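Local coordinates for uncharacterized protein (Staphylococcus aureus subsp. aureus, PDB 3H04) that has no established function but belongs to the alpha/beta-hydrolase clan and is probably a serine hydrolase, possibly an esterase, at residues 15-20 with 64-69; 32-37 with 99-104; 46-51 with 60-65. One frame throughout, in Å; residues are numbered along the deposited sequence.

Contact 1 of 3, residues 15-20 with 64-69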
loop_
_atom_site.group_PDB
_atom_site.type_symbol
_atom_site.label_atom_id
_atom_site.label_comp_id
_atom_site.label_asym_id
_atom_site.label_seq_id
_atom_site.Cartn_x
_atom_site.Cartn_y
_atom_site.Cartn_z
ATOM N N ALA A 15 -5.111 -18.947 -5.074
ATOM C CA ALA A 15 -5.947 -17.942 -5.751
ATOM C C ALA A 15 -5.809 -16.550 -5.104
ATOM O O ALA A 15 -5.939 -16.399 -3.868
ATOM C CB ALA A 15 -7.442 -18.415 -5.820
ATOM N N LEU A 16 -5.449 -15.533 -5.904
ATOM C CA LEU A 16 -5.430 -14.163 -5.417
ATOM C C LEU A 16 -6.568 -13.457 -6.103
ATOM O O LEU A 16 -6.482 -13.240 -7.299
ATOM C CB LEU A 16 -4.135 -13.409 -5.766
ATOM C CG LEU A 16 -2.888 -13.942 -5.094
ATOM C CD1 LEU A 16 -1.673 -13.157 -5.612
ATOM C CD2 LEU A 16 -3.044 -13.891 -3.553
ATOM N N PRO A 17 -7.648 -13.148 -5.370
ATOM C CA PRO A 17 -8.764 -12.441 -5.999
ATOM C C PRO A 17 -8.389 -10.996 -6.285
ATOM O O PRO A 17 -7.525 -10.438 -5.611
ATOM C CB PRO A 17 -9.872 -12.467 -4.923
ATOM C CG PRO A 17 -9.072 -12.617 -3.592
ATOM C CD PRO A 17 -7.922 -13.514 -3.962
ATOM N N TYR A 18 -8.982 -10.432 -7.326
ATOM C CA TYR A 18 -8.969 -9.005 -7.526
ATOM C C TYR A 18 -10.294 -8.586 -8.135
ATOM O O TYR A 18 -10.972 -9.420 -8.747
ATOM C CB TYR A 18 -7.757 -8.502 -8.313
ATOM C CG TYR A 18 -7.659 -8.896 -9.760
ATOM C CD1 TYR A 18 -8.246 -8.114 -10.757
ATOM C CD2 TYR A 18 -6.962 -10.046 -10.141
ATOM C CE1 TYR A 18 -8.143 -8.462 -12.105
ATOM C CE2 TYR A 18 -6.872 -10.407 -11.485
ATOM C CZ TYR A 18 -7.453 -9.592 -12.443
ATOM O OH TYR A 18 -7.311 -9.935 -13.733
ATOM N N THR A 19 -10.681 -7.341 -7.856
ATOM C CA THR A 19 -11.901 -6.714 -8.354
ATOM C C THR A 19 -11.571 -5.513 -9.222
ATOM O O THR A 19 -10.619 -4.750 -8.964
ATOM C CB THR A 19 -12.839 -6.218 -7.232
ATOM O OG1 THR A 19 -12.190 -5.141 -6.521
ATOM C CG2 THR A 19 -13.149 -7.334 -6.263
ATOM N N ILE A 20 -12.347 -5.359 -10.281
ATOM C CA ILE A 20 -12.251 -4.207 -11.145
ATOM C C ILE A 20 -13.577 -3.488 -11.052
ATOM O O ILE A 20 -14.642 -4.096 -11.277
ATOM C CB ILE A 20 -11.999 -4.597 -12.623
ATOM C CG1 ILE A 20 -10.689 -5.395 -12.750
ATOM C CG2 ILE A 20 -12.030 -3.337 -13.557
ATOM C CD1 ILE A 20 -10.214 -5.543 -14.190
ATOM N N GLN A 64 -8.725 -3.499 -7.350
ATOM C CA GLN A 64 -8.301 -3.684 -5.968
ATOM C C GLN A 64 -7.628 -5.038 -5.793
ATOM O O GLN A 64 -8.300 -6.072 -5.892
ATOM C CB GLN A 64 -9.514 -3.445 -5.065
ATOM C CG GLN A 64 -9.990 -2.044 -5.366
ATOM C CD GLN A 64 -11.152 -1.565 -4.589
ATOM O OE1 GLN A 64 -12.189 -1.294 -5.187
ATOM N NE2 GLN A 64 -10.982 -1.349 -3.274
ATOM N N LEU A 65 -6.313 -5.063 -5.630
ATOM C CA LEU A 65 -5.632 -6.356 -5.626
ATOM C C LEU A 65 -5.442 -6.937 -4.263
ATOM O O LEU A 65 -5.563 -6.253 -3.273
ATOM C CB LEU A 65 -4.287 -6.374 -6.394
ATOM C CG LEU A 65 -3.019 -5.700 -5.955
ATOM C CD1 LEU A 65 -2.389 -6.294 -4.726
ATOM C CD2 LEU A 65 -1.996 -5.708 -7.210
ATOM N N SER A 66 -5.169 -8.231 -4.226
ATOM C CA SER A 66 -4.953 -8.937 -2.966
ATOM C C SER A 66 -3.593 -9.599 -2.956
ATOM O O SER A 66 -3.017 -9.879 -4.024
ATOM C CB SER A 66 -6.067 -9.952 -2.753
ATOM O OG SER A 66 -7.298 -9.221 -2.570
ATOM N N TYR A 67 -3.065 -9.805 -1.745
ATOM C CA TYR A 67 -1.818 -10.534 -1.555
ATOM C C TYR A 67 -1.921 -11.267 -0.218
ATOM O O TYR A 67 -2.665 -10.838 0.655
ATOM C CB TYR A 67 -0.616 -9.574 -1.546
ATOM C CG TYR A 67 -0.769 -8.446 -0.575
ATOM C CD1 TYR A 67 -0.317 -8.576 0.742
ATOM C CD2 TYR A 67 -1.344 -7.246 -0.946
ATOM C CE1 TYR A 67 -0.460 -7.525 1.651
ATOM C CE2 TYR A 67 -1.477 -6.180 -0.046
ATOM C CZ TYR A 67 -1.022 -6.345 1.246
ATOM O OH TYR A 67 -1.191 -5.340 2.143
ATOM N N ARG A 68 -1.147 -12.341 -0.064
ATOM C CA ARG A 68 -1.112 -13.085 1.201
ATOM C C ARG A 68 -0.413 -12.252 2.288
ATOM O O ARG A 68 0.543 -11.530 2.048
ATOM C CB ARG A 68 -0.501 -14.473 0.973
ATOM C CG ARG A 68 -1.493 -15.448 0.309
ATOM C CD ARG A 68 -0.828 -16.761 -0.103
ATOM N NE ARG A 68 -0.006 -16.617 -1.298
ATOM C CZ ARG A 68 0.616 -17.639 -1.877
ATOM N NH1 ARG A 68 0.536 -18.869 -1.345
ATOM N NH2 ARG A 68 1.326 -17.444 -2.964
ATOM N N LEU A 69 -0.922 -12.315 3.500
ATOM C CA LEU A 69 -0.404 -11.496 4.563
ATOM C C LEU A 69 0.693 -12.134 5.391
ATOM O O LEU A 69 0.760 -13.382 5.543
ATOM C CB LEU A 69 -1.568 -11.117 5.478
ATOM C CG LEU A 69 -2.742 -10.400 4.802
ATOM C CD1 LEU A 69 -4.002 -10.345 5.729
ATOM C CD2 LEU A 69 -2.391 -9.017 4.229
HETATM O O HOH W 1 -4.801 -9.807 -6.619
#
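T19 and Q64 form an antiparallel, hydrogen-bonded pair where strand 15-21 runs beside strand 60-65, the touching parts pointing 165° apart. One bond of the pair is sound: Q64 N donates to T19 O at 2.8 Å. Its partner, T19 N to Q64 O, is weak at 3.3 Å, although its angle of 163° is nearly straight. Toward P17 and S66 the direct bonding gives way to a water: it donates to P17 O at 3.0 Å and accepts from S66 N at 2.9 Å, so it bridges the two main-chain groups.

Among the side chains, T19 lays its OG1 against Q64 CB, 3.5 Å away. That hydroxyl is flanked by the threonine's own main-chain N and C (chi1 66°), which brings it over the root of the glutamine, whose polar end goes on to A45. S66 points at the first strand and sets its CB close to P17 O, with the proline CG alongside its OG at 4.0 Å. L16 reaches over the loop that follows: both methyls lie near S66 O, and CD2 meets Y67 CA at 4.1 Å. R68 also comes near this methyl, but its guanidinium is held by salt bridges to D12 and D81.

Strand 15-21 thus pairs antiparallel with 60-65 on one flank and 4-9 on the other, while 60-65 runs parallel to 30-35. This antiparallel start to an otherwise mainly parallel sheet, in strand order 1-2-4-3-5-6-7-8, is characteristic of the alpha/beta-hydrolase fold.

Contact 2 of 3, residues 32-37 with 99-104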
loop_
_atom_site.group_PDB
_atom_site.type_symbol
_atom_site.label_atom_id
_atom_site.label_comp_id
_atom_site.label_asym_id
_atom_site.label_seq_id
_atom_site.Cartn_x
_atom_site.Cartn_y
_atom_site.Cartn_z
ATOM N N ILE A 32 -6.086 2.348 -12.390
ATOM C CA ILE A 32 -5.485 2.585 -11.096
ATOM C C ILE A 32 -5.485 1.230 -10.376
ATOM O O ILE A 32 -6.542 0.725 -10.015
ATOM C CB ILE A 32 -6.309 3.580 -10.274
ATOM C CG1 ILE A 32 -6.457 4.912 -11.009
ATOM C CG2 ILE A 32 -5.628 3.798 -8.866
ATOM C CD1 ILE A 32 -7.599 5.785 -10.483
ATOM N N VAL A 33 -4.301 0.693 -10.128
ATOM C CA VAL A 33 -4.147 -0.523 -9.339
ATOM C C VAL A 33 -3.968 -0.180 -7.875
ATOM O O VAL A 33 -2.937 0.365 -7.482
ATOM C CB VAL A 33 -2.923 -1.352 -9.808
ATOM C CG1 VAL A 33 -2.839 -2.679 -8.991
ATOM C CG2 VAL A 33 -2.994 -1.600 -11.365
ATOM N N TYR A 34 -4.968 -0.541 -7.071
ATOM C CA TYR A 34 -5.042 -0.135 -5.684
ATOM C C TYR A 34 -4.518 -1.230 -4.754
ATOM O O TYR A 34 -4.945 -2.372 -4.851
ATOM C CB TYR A 34 -6.462 0.250 -5.293
ATOM C CG TYR A 34 -6.602 0.448 -3.805
ATOM C CD1 TYR A 34 -6.020 1.541 -3.181
ATOM C CD2 TYR A 34 -7.300 -0.476 -3.011
ATOM C CE1 TYR A 34 -6.086 1.711 -1.824
ATOM C CE2 TYR A 34 -7.389 -0.304 -1.662
ATOM C CZ TYR A 34 -6.792 0.810 -1.061
ATOM O OH TYR A 34 -6.835 1.002 0.303
ATOM N N ILE A 35 -3.605 -0.842 -3.845
ATOM C CA ILE A 35 -3.028 -1.766 -2.893
ATOM C C ILE A 35 -3.289 -1.237 -1.496
ATOM O O ILE A 35 -2.792 -0.138 -1.097
ATOM C CB ILE A 35 -1.525 -1.994 -3.163
ATOM C CG1 ILE A 35 -1.289 -2.297 -4.643
ATOM C CG2 ILE A 35 -0.991 -3.102 -2.232
ATOM C CD1 ILE A 35 0.086 -2.791 -4.989
ATOM N N HIS A 36 -4.098 -2.001 -0.748
ATOM C CA HIS A 36 -4.569 -1.589 0.564
ATOM C C HIS A 36 -3.453 -1.622 1.578
ATOM O O HIS A 36 -2.452 -2.270 1.341
ATOM C CB HIS A 36 -5.684 -2.533 1.077
ATOM C CG HIS A 36 -5.211 -3.930 1.375
ATOM N ND1 HIS A 36 -4.767 -4.318 2.629
ATOM C CD2 HIS A 36 -5.177 -5.044 0.601
ATOM C CE1 HIS A 36 -4.427 -5.602 2.589
ATOM N NE2 HIS A 36 -4.678 -6.071 1.375
ATOM N N GLY A 37 -3.650 -0.967 2.702
ATOM C CA GLY A 37 -2.649 -0.955 3.752
ATOM C C GLY A 37 -2.808 -2.070 4.787
ATOM O O GLY A 37 -3.407 -3.100 4.504
ATOM N N PHE A 99 -1.504 3.142 -13.277
ATOM C CA PHE A 99 -0.996 3.729 -12.061
ATOM C C PHE A 99 -1.111 2.766 -10.872
ATOM O O PHE A 99 -2.028 1.929 -10.821
ATOM C CB PHE A 99 -1.817 4.984 -11.743
ATOM C CG PHE A 99 -1.871 5.966 -12.894
ATOM C CD1 PHE A 99 -0.882 6.903 -13.044
ATOM C CD2 PHE A 99 -2.883 5.899 -13.847
ATOM C CE1 PHE A 99 -0.907 7.794 -14.106
ATOM C CE2 PHE A 99 -2.903 6.757 -14.888
ATOM C CZ PHE A 99 -1.931 7.721 -15.011
ATOM N N THR A 100 -0.234 2.954 -9.894
ATOM C CA THR A 100 -0.363 2.257 -8.603
ATOM C C THR A 100 -0.761 3.280 -7.546
ATOM O O THR A 100 -0.309 4.440 -7.555
ATOM C CB THR A 100 0.891 1.474 -8.227
ATOM O OG1 THR A 100 2.055 2.337 -8.200
ATOM C CG2 THR A 100 1.124 0.307 -9.261
ATOM N N PHE A 101 -1.670 2.871 -6.682
ATOM C CA PHE A 101 -2.216 3.709 -5.627
ATOM C C PHE A 101 -2.175 2.826 -4.421
ATOM O O PHE A 101 -2.850 1.797 -4.423
ATOM C CB PHE A 101 -3.646 4.146 -5.964
ATOM C CG PHE A 101 -4.387 4.770 -4.803
ATOM C CD1 PHE A 101 -3.704 5.403 -3.786
ATOM C CD2 PHE A 101 -5.772 4.699 -4.738
ATOM C CE1 PHE A 101 -4.369 6.022 -2.728
ATOM C CE2 PHE A 101 -6.463 5.271 -3.660
ATOM C CZ PHE A 101 -5.773 5.951 -2.668
ATOM N N GLY A 102 -1.345 3.179 -3.434
ATOM C CA GLY A 102 -1.315 2.474 -2.155
ATOM C C GLY A 102 -1.504 3.391 -0.964
ATOM O O GLY A 102 -1.278 4.625 -1.026
ATOM N N ARG A 103 -1.946 2.793 0.133
ATOM C CA ARG A 103 -2.045 3.456 1.415
ATOM C C ARG A 103 -1.203 2.672 2.363
ATOM O O ARG A 103 -1.321 1.443 2.456
ATOM C CB ARG A 103 -3.497 3.565 1.903
ATOM C CG ARG A 103 -4.365 4.291 0.862
ATOM C CD ARG A 103 -5.700 4.737 1.316
ATOM N NE ARG A 103 -6.549 3.625 1.783
ATOM C CZ ARG A 103 -7.714 3.765 2.430
ATOM N NH1 ARG A 103 -8.199 4.958 2.721
ATOM N NH2 ARG A 103 -8.410 2.692 2.776
ATOM N N SER A 104 -0.374 3.404 3.100
ATOM C CA SER A 104 0.465 2.855 4.140
ATOM C C SER A 104 1.423 1.825 3.478
ATOM O O SER A 104 2.113 2.146 2.514
ATOM C CB SER A 104 -0.408 2.313 5.296
ATOM O OG SER A 104 0.379 2.203 6.459
#
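F99 O accepts a hydrogen bond from V33 N at 2.7 Å, within a parallel pairing of strands 98-103 and 30-35 in which F99 also bonds to V31. These are neighbouring central strands of the alpha/beta-hydrolase sheet, and the second ends in what looks like a nucleophile elbow.

T100 lies opposite V33 in the register; its hydroxyl is bonded to S110 O in the helix that follows, and its CA approaches V33 O in a CA-H...O contact. F101 bonds through both main-chain polar atoms, N donating to V33 O at 2.9 Å and O accepting from I35 N at 2.8 Å. The F101 side chain projects to the same face of the sheet as I32 and Y34. I32 CG2 rests on F101 CB at 3.5 Å, whereas Y34 CD1 comes over a face of the phenyl ring. The two rings meet obliquely, their planes 55° apart. G102 puts its CA close to I35 O, and R103 N bonds to the same oxygen at 3.3 Å.

The R103 chain bends about CG-CD, which brings NE to Y34 OH at 3.0 Å, 27° out of the guanidinium plane. Both polar ends have further partners: the tyrosine hydroxyl bonds to D47, and the guanidinium forms a salt bridge with D251. S104 closes the segment with a positive phi of 61°, consistent with the strained elbow of a G-x-S-x-G serine nucleophile, and its OG is bonded to H248. Just before this turn the glycine of the neighbouring strand's loop fits tightly, G37 CA lying 3.0 Å from R103 O.

Contact 3 of 3, residues 46-51 with 60-65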
loop_
_atom_site.group_PDB
_atom_site.type_symbol
_atom_site.label_atom_id
_atom_site.label_comp_id
_atom_site.label_asym_id
_atom_site.label_seq_id
_atom_site.Cartn_x
_atom_site.Cartn_y
_atom_site.Cartn_z
ATOM N N ASN A 46 -10.932 -4.333 -0.348
ATOM C CA ASN A 46 -12.081 -3.432 -0.480
ATOM C C ASN A 46 -12.300 -2.528 0.748
ATOM O O ASN A 46 -13.403 -2.502 1.295
ATOM C CB ASN A 46 -13.381 -4.197 -0.804
ATOM C CG ASN A 46 -13.760 -5.190 0.280
ATOM O OD1 ASN A 46 -12.895 -5.668 1.036
ATOM N ND2 ASN A 46 -15.039 -5.515 0.364
ATOM N N ASP A 47 -11.254 -1.794 1.157
ATOM C CA ASP A 47 -11.295 -0.936 2.354
ATOM C C ASP A 47 -11.418 0.546 2.035
ATOM O O ASP A 47 -11.434 1.356 2.962
ATOM C CB ASP A 47 -10.090 -1.154 3.295
ATOM C CG ASP A 47 -8.747 -0.680 2.698
ATOM O OD1 ASP A 47 -8.679 -0.369 1.484
ATOM O OD2 ASP A 47 -7.763 -0.625 3.461
ATOM N N LEU A 48 -11.560 0.896 0.752
ATOM C CA LEU A 48 -11.739 2.286 0.322
ATOM C C LEU A 48 -13.205 2.721 0.519
ATOM O O LEU A 48 -14.098 1.989 0.118
ATOM C CB LEU A 48 -11.418 2.456 -1.176
ATOM C CG LEU A 48 -9.944 2.558 -1.550
ATOM C CD1 LEU A 48 -9.824 2.660 -3.048
ATOM C CD2 LEU A 48 -9.292 3.795 -0.841
ATOM N N SER A 49 -13.456 3.909 1.072
ATOM C CA SER A 49 -14.850 4.434 1.118
ATOM C C SER A 49 -15.444 4.543 -0.281
ATOM O O SER A 49 -14.769 4.957 -1.229
ATOM C CB SER A 49 -14.980 5.808 1.790
ATOM O OG SER A 49 -14.117 5.917 2.933
ATOM N N PRO A 50 -16.742 4.231 -0.404
ATOM C CA PRO A 50 -17.481 4.428 -1.656
ATOM C C PRO A 50 -17.265 5.813 -2.262
ATOM O O PRO A 50 -17.194 5.964 -3.498
ATOM C CB PRO A 50 -18.951 4.289 -1.209
ATOM C CG PRO A 50 -18.883 3.408 -0.012
ATOM C CD PRO A 50 -17.610 3.748 0.687
ATOM N N GLN A 51 -17.178 6.820 -1.403
ATOM C CA GLN A 51 -17.005 8.205 -1.874
ATOM C C GLN A 51 -15.678 8.387 -2.619
ATOM O O GLN A 51 -15.627 9.107 -3.629
ATOM C CB GLN A 51 -17.114 9.212 -0.709
ATOM C CG GLN A 51 -18.529 9.319 -0.208
ATOM C CD GLN A 51 -18.624 9.883 1.188
ATOM O OE1 GLN A 51 -19.011 9.174 2.114
ATOM N NE2 GLN A 51 -18.270 11.155 1.352
ATOM N N TYR A 60 -11.423 6.678 -14.558
ATOM C CA TYR A 60 -10.397 5.651 -14.429
ATOM C C TYR A 60 -11.014 4.331 -13.971
ATOM O O TYR A 60 -12.008 4.317 -13.237
ATOM C CB TYR A 60 -9.298 6.121 -13.454
ATOM C CG TYR A 60 -8.582 7.333 -13.994
ATOM C CD1 TYR A 60 -7.510 7.203 -14.879
ATOM C CD2 TYR A 60 -9.018 8.606 -13.700
ATOM C CE1 TYR A 60 -6.878 8.311 -15.424
ATOM C CE2 TYR A 60 -8.392 9.697 -14.213
ATOM C CZ TYR A 60 -7.326 9.558 -15.088
ATOM O OH TYR A 60 -6.730 10.687 -15.628
ATOM N N ASP A 61 -10.447 3.210 -14.409
ATOM C CA ASP A 61 -10.794 1.924 -13.769
ATOM C C ASP A 61 -9.991 1.806 -12.490
ATOM O O ASP A 61 -8.844 2.280 -12.436
ATOM C CB ASP A 61 -10.447 0.729 -14.668
ATOM C CG ASP A 61 -11.370 0.614 -15.883
ATOM O OD1 ASP A 61 -12.166 1.547 -16.138
ATOM O OD2 ASP A 61 -11.266 -0.419 -16.566
ATOM N N LEU A 62 -10.602 1.183 -11.479
ATOM C CA LEU A 62 -9.996 0.954 -10.182
ATOM C C LEU A 62 -9.932 -0.552 -9.951
ATOM O O LEU A 62 -10.952 -1.212 -9.975
ATOM C CB LEU A 62 -10.796 1.626 -9.054
ATOM C CG LEU A 62 -10.144 1.497 -7.672
ATOM C CD1 LEU A 62 -8.784 2.205 -7.674
ATOM C CD2 LEU A 62 -11.071 2.088 -6.613
ATOM N N ILE A 63 -8.729 -1.080 -9.768
ATOM C CA ILE A 63 -8.542 -2.521 -9.589
ATOM C C ILE A 63 -7.986 -2.801 -8.200
ATOM O O ILE A 63 -6.891 -2.373 -7.901
ATOM C CB ILE A 63 -7.606 -3.071 -10.636
ATOM C CG1 ILE A 63 -8.090 -2.678 -12.025
ATOM C CG2 ILE A 63 -7.548 -4.619 -10.512
ATOM C CD1 ILE A 63 -7.398 -1.499 -12.700
ATOM N N GLN A 64 -8.725 -3.499 -7.350
ATOM C CA GLN A 64 -8.301 -3.684 -5.968
ATOM C C GLN A 64 -7.628 -5.038 -5.793
ATOM O O GLN A 64 -8.300 -6.072 -5.892
ATOM C CB GLN A 64 -9.514 -3.445 -5.065
ATOM C CG GLN A 64 -9.990 -2.044 -5.366
ATOM C CD GLN A 64 -11.152 -1.565 -4.589
ATOM O OE1 GLN A 64 -12.189 -1.294 -5.187
ATOM N NE2 GLN A 64 -10.982 -1.349 -3.274
ATOM N N LEU A 65 -6.313 -5.063 -5.630
ATOM C CA LEU A 65 -5.632 -6.356 -5.626
ATOM C C LEU A 65 -5.442 -6.937 -4.263
ATOM O O LEU A 65 -5.563 -6.253 -3.273
ATOM C CB LEU A 65 -4.287 -6.374 -6.394
ATOM C CG LEU A 65 -3.019 -5.700 -5.955
ATOM C CD1 LEU A 65 -2.389 -6.294 -4.726
ATOM C CD2 LEU A 65 -1.996 -5.708 -7.210
HETATM O O HOH W 2 -13.096 -0.642 -1.551
#
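L48 and L62 meet methyl to methyl within the beta-alpha-beta crossover of strand 30-35, helix 50-56 and strand 60-65. Segment 46-51 is the loop leading into that helix together with its first residues, P50 and Q51, and it lies beside the returning strand rather than pairing with it: the nearest CA atoms, those of N46 and Q64, are 6.7 Å apart, and only 152 Å² is buried in total.

The evidence for how it is held comes from following L48 outward. CB points toward the strand and has a bound water near it, at 3.5 Å from that water's oxygen. CG is anti to the carbonyl carbon (chi1 -80°) and sits over the ring of Y34. At the branch the two methyls part. CD2 turns toward R103, on the side of the next strands of the sheet. CD1 continues across the contact to L62 CD2 at 3.8 Å, the one apolar side-chain touch between the segments, and also comes within 4.2 Å of Q64 NE2. L62 meets it with CG anti to its own backbone N (chi1 -176°), its side chain directed at the loop, and I53 of helix 50-56 packs against both leucines and Q64.

The polar part lies next to this apolar patch. Q64 NE2, already tied to A45 O, passes N46 CA at 3.7 Å. A water completes the link between the strand and the loop, accepting from Q64 NE2 at 2.8 Å and donating to L48 O at 3.3 Å.

All three contacts touch one mixed sheet, in which strands 15-21, 60-65, 30-35 and 98-103 are consecutive neighbours. Contact 1 joins the first two and contact 2 the last two; their centres are about 12 Å apart, and L65 N to Y34 O probably bonds them. Contact 3, about 9 Å from the centre of contact 2 and 12 Å from that of contact 1, shares Q64 and L65 with contact 1. Along the chain contact 3 is nested between the two segments of contact 2, while the segments of contacts 1 and 2 alternate. A probable bond from I32 N to D61 O ties strand 60-65 to strand 30-35, the neighbour of strand 98-103, which leads into the presumed nucleophile elbow.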